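Local coordinates for protein agglutinin (Rhizoctonia solani, PDB 4G9M) that is a fungal lectin that probably binds carbohydrate through a ricin-type beta-trefoil domain and assembles as a domain-swapped dimer, at residues 128-132 with 133-137. Sequence-based numbering, arbitrary orientation.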
ATOM      1  N   ASN B 128       1.179   1.666 -17.337  1.00 18.01           N
ATOM      2  CA  ASN B 128       1.986   0.606 -16.733  1.00 16.33           C
ATOM      3  C   ASN B 128       2.825   1.150 -15.589  1.00 18.02           C
ATOM      4  O   ASN B 128       3.468   2.191 -15.730  1.00 19.34           O
ATOM      5  CB  ASN B 128       2.899  -0.015 -17.799  1.00 18.57           C
ATOM      6  CG  ASN B 128       3.594  -1.266 -17.309  1.00 21.97           C
ATOM      7  OD1 ASN B 128       2.990  -2.333 -17.248  1.00 25.13           O
ATOM      8  ND2 ASN B 128       4.870  -1.144 -16.965  1.00 22.57           N
ATOM      9  N   ASN B 129       2.809   0.453 -14.458  1.00 19.59           N
ATOM     10  CA  ASN B 129       3.525   0.912 -13.282  1.00 20.63           C
ATOM     11  C   ASN B 129       5.012   0.709 -13.502  1.00 18.99           C
ATOM     12  O   ASN B 129       5.508  -0.419 -13.510  1.00 27.07           O
ATOM     13  CB  ASN B 129       3.055   0.167 -12.020  1.00 21.25           C
ATOM     14  CG  ASN B 129       3.616   0.765 -10.737  1.00 19.80           C
ATOM     15  OD1 ASN B 129       4.259   1.816 -10.754  1.00 21.87           O
ATOM     16  ND2 ASN B 129       3.359   0.096  -9.603  1.00 21.41           N
ATOM     17  N   ASN B 130       5.718   1.821 -13.674  1.00 18.54           N
ATOM     18  CA  ASN B 130       7.168   1.813 -13.809  1.00 19.01           C
ATOM     19  C   ASN B 130       7.824   2.393 -12.572  1.00 19.97           C
ATOM     20  O   ASN B 130       9.050   2.528 -12.516  1.00 24.39           O
ATOM     21  CB  ASN B 130       7.568   2.642 -15.016  1.00 16.59           C
ATOM     22  CG  ASN B 130       6.975   2.098 -16.303  1.00 20.79           C
ATOM     23  OD1 ASN B 130       7.002   0.888 -16.530  1.00 17.62           O
ATOM     24  ND2 ASN B 130       6.389   2.974 -17.119  1.00 18.32           N
ATOM     25  N   ALA B 131       6.992   2.739 -11.593  1.00 19.22           N
ATOM     26  CA  ALA B 131       7.428   3.431 -10.383  1.00 17.39           C
ATOM     27  C   ALA B 131       8.297   4.650 -10.672  1.00 18.95           C
ATOM     28  O   ALA B 131       9.297   4.889 -10.002  1.00 21.92           O
ATOM     29  CB  ALA B 131       8.120   2.482  -9.421  1.00 26.17           C
ATOM     30  N   THR B 132       7.924   5.406 -11.699  1.00 21.14           N
ATOM     31  CA  THR B 132       8.457   6.746 -11.875  1.00 22.39           C
ATOM     32  C   THR B 132       7.700   7.698 -10.942  1.00 19.71           C
ATOM     33  O   THR B 132       6.570   7.408 -10.521  1.00 19.65           O
ATOM     34  CB  THR B 132       8.374   7.210 -13.352  1.00 21.45           C
ATOM     35  OG1 THR B 132       7.045   7.007 -13.850  1.00 18.70           O
ATOM     36  CG2 THR B 132       9.337   6.411 -14.224  1.00 25.12           C
ATOM     37  N   ASP B 133       8.326   8.819 -10.580  1.00 18.73           N
ATOM     38  CA  ASP B 133       7.745   9.728  -9.584  1.00 21.33           C
ATOM     39  C   ASP B 133       6.383  10.315  -9.977  1.00 17.29           C
ATOM     40  O   ASP B 133       5.593  10.660  -9.114  1.00 18.41           O
ATOM     41  CB  ASP B 133       8.725  10.855  -9.217  1.00 23.57           C
ATOM     42  CG  ASP B 133       9.840  10.384  -8.311  1.00 31.52           C
ATOM     43  OD1 ASP B 133       9.851   9.185  -7.962  1.00 24.30           O
ATOM     44  OD2 ASP B 133      10.705  11.212  -7.942  1.00 34.17           O
ATOM     45  N   ASN B 134       6.096  10.406 -11.280  1.00 21.39           N
ATOM     46  CA  ASN B 134       4.785  10.918 -11.706  1.00 19.07           C
ATOM     47  C   ASN B 134       3.675   9.889 -11.492  1.00 19.87           C
ATOM     48  O   ASN B 134       2.490  10.174 -11.702  1.00 19.09           O
ATOM     49  CB  ASN B 134       4.814  11.367 -13.162  1.00 17.92           C
ATOM     50  CG  ASN B 134       5.124  10.227 -14.109  1.00 20.59           C
ATOM     51  OD1 ASN B 134       6.097   9.490 -13.915  1.00 20.34           O
ATOM     52  ND2 ASN B 134       4.281  10.052 -15.115  1.00 20.18           N
ATOM     53  N   GLN B 135       4.070   8.691 -11.055  1.00 18.14           N
ATOM     54  CA  GLN B 135       3.108   7.637 -10.734  1.00 13.44           C
ATOM     55  C   GLN B 135       3.047   7.407  -9.225  1.00 17.33           C
ATOM     56  O   GLN B 135       2.642   6.336  -8.761  1.00 18.64           O
ATOM     57  CB  GLN B 135       3.496   6.330 -11.433  1.00 17.30           C
ATOM     58  CG  GLN B 135       3.861   6.481 -12.898  1.00 16.55           C
ATOM     59  CD  GLN B 135       4.169   5.151 -13.543  1.00 15.76           C
ATOM     60  OE1 GLN B 135       4.987   4.372 -13.035  1.00 19.70           O
ATOM     61  NE2 GLN B 135       3.493   4.862 -14.657  1.00 17.24           N
ATOM     62  N   LYS B 136       3.466   8.411  -8.455  1.00 14.00           N
ATOM     63  CA  LYS B 136       3.431   8.331  -6.995  1.00 17.24           C
ATOM     64  C   LYS B 136       2.748   9.574  -6.483  1.00 20.67           C
ATOM     65  O   LYS B 136       2.932  10.660  -7.043  1.00 18.21           O
ATOM     66  CB  LYS B 136       4.837   8.238  -6.410  1.00 17.49           C
ATOM     67  CG  LYS B 136       5.574   6.956  -6.795  1.00 17.50           C
ATOM     68  CD  LYS B 136       7.061   7.087  -6.532  1.00 19.56           C
ATOM     69  CE  LYS B 136       7.817   6.010  -7.302  1.00 19.67           C
ATOM     70  NZ  LYS B 136       9.271   6.322  -7.367  1.00 23.18           N
ATOM     71  N   TRP B 137       1.974   9.414  -5.412  1.00 16.94           N
ATOM     72  CA  TRP B 137       1.141  10.496  -4.902  1.00 16.52           C
ATOM     73  C   TRP B 137       1.309  10.636  -3.399  1.00 19.79           C
ATOM     74  O   TRP B 137       1.327   9.640  -2.671  1.00 18.42           O
ATOM     75  CB  TRP B 137      -0.335  10.220  -5.237  1.00 18.90           C
ATOM     76  CG  TRP B 137      -0.575  10.054  -6.739  1.00 17.12           C
ATOM     77  CD1 TRP B 137      -0.410   8.906  -7.476  1.00 22.16           C
ATOM     78  CD2 TRP B 137      -0.997  11.064  -7.662  1.00 19.65           C
ATOM     79  NE1 TRP B 137      -0.701   9.148  -8.806  1.00 18.45           N
ATOM     80  CE2 TRP B 137      -1.070  10.462  -8.941  1.00 18.02           C
ATOM     81  CE3 TRP B 137      -1.322  12.424  -7.536  1.00 16.77           C
ATOM     82  CZ2 TRP B 137      -1.456  11.170 -10.073  1.00 16.47           C
ATOM     83  CZ3 TRP B 137      -1.705  13.124  -8.658  1.00 19.29           C
ATOM     84  CH2 TRP B 137      -1.782  12.490  -9.915  1.00 16.02           C
TER
HETATM   85  O   HOH W   1       4.543   3.851  -8.697  1.00 23.09           O
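Gln-135 reaches back toward 128-132 and holds it with both ends of its amide. The side chain runs extended past CG (chi2 -177°). The amide is then turned so that its two ends meet different peptides. Gln-135 NE2 donates to Asn-128 O at 2.9 Å, and this oxygen lies close to the amide plane of Gln-135. The bond is nearly straight, but NE2 stands above the carbonyl plane of Asn-128. Gln-135 OE1 accepts from Asn-130 N at 2.7 Å, with the donor in the side-chain carbonyl plane and on a lone pair. Thr-132 N adds a weak bond to the same oxygen. Asp-112 is a second acceptor for NE2.

This loop joins strand 122-128 to strand 137-141. Gln-135 to Trp-137 form the Gln-x-Trp signature of ricin-type beta-trefoil lectins, which runs into strand 137-141. In this family the glutamine and tryptophan are framework residues of the trefoil. A short 3-10 turn at 133-134 comes just before it, and Gln-135 N bonds to Thr-132 O.

Thr-132 and Asn-134 lie side by side and point the same way. Thr-132 OG1 donates to Asn-134 OD1 at 2.7 Å. The same OG1 touches Gln-135 CG, where the Thr-132 and Gln-135 side chains cross. The other end of the Asn-134 amide, ND2, bonds to Leu-113 O.

Asn-129 OD1 accepts from Ala-131 N at 3.0 Å, an Asx turn. A water links this OD1 to Gln-135 O. Asn-129 ND2 bonds to Asn-56 of the second subunit.

The extended Lys-136 side chain passes Thr-132 O and ends at Ala-131. Lys-136 NZ donates to Ala-131 O at 3.0 Å, from well above the carbonyl plane. The same nitrogen forms salt bridges with Asp-133 OD1, approached nearly along its C-O bond, and with Asp-96.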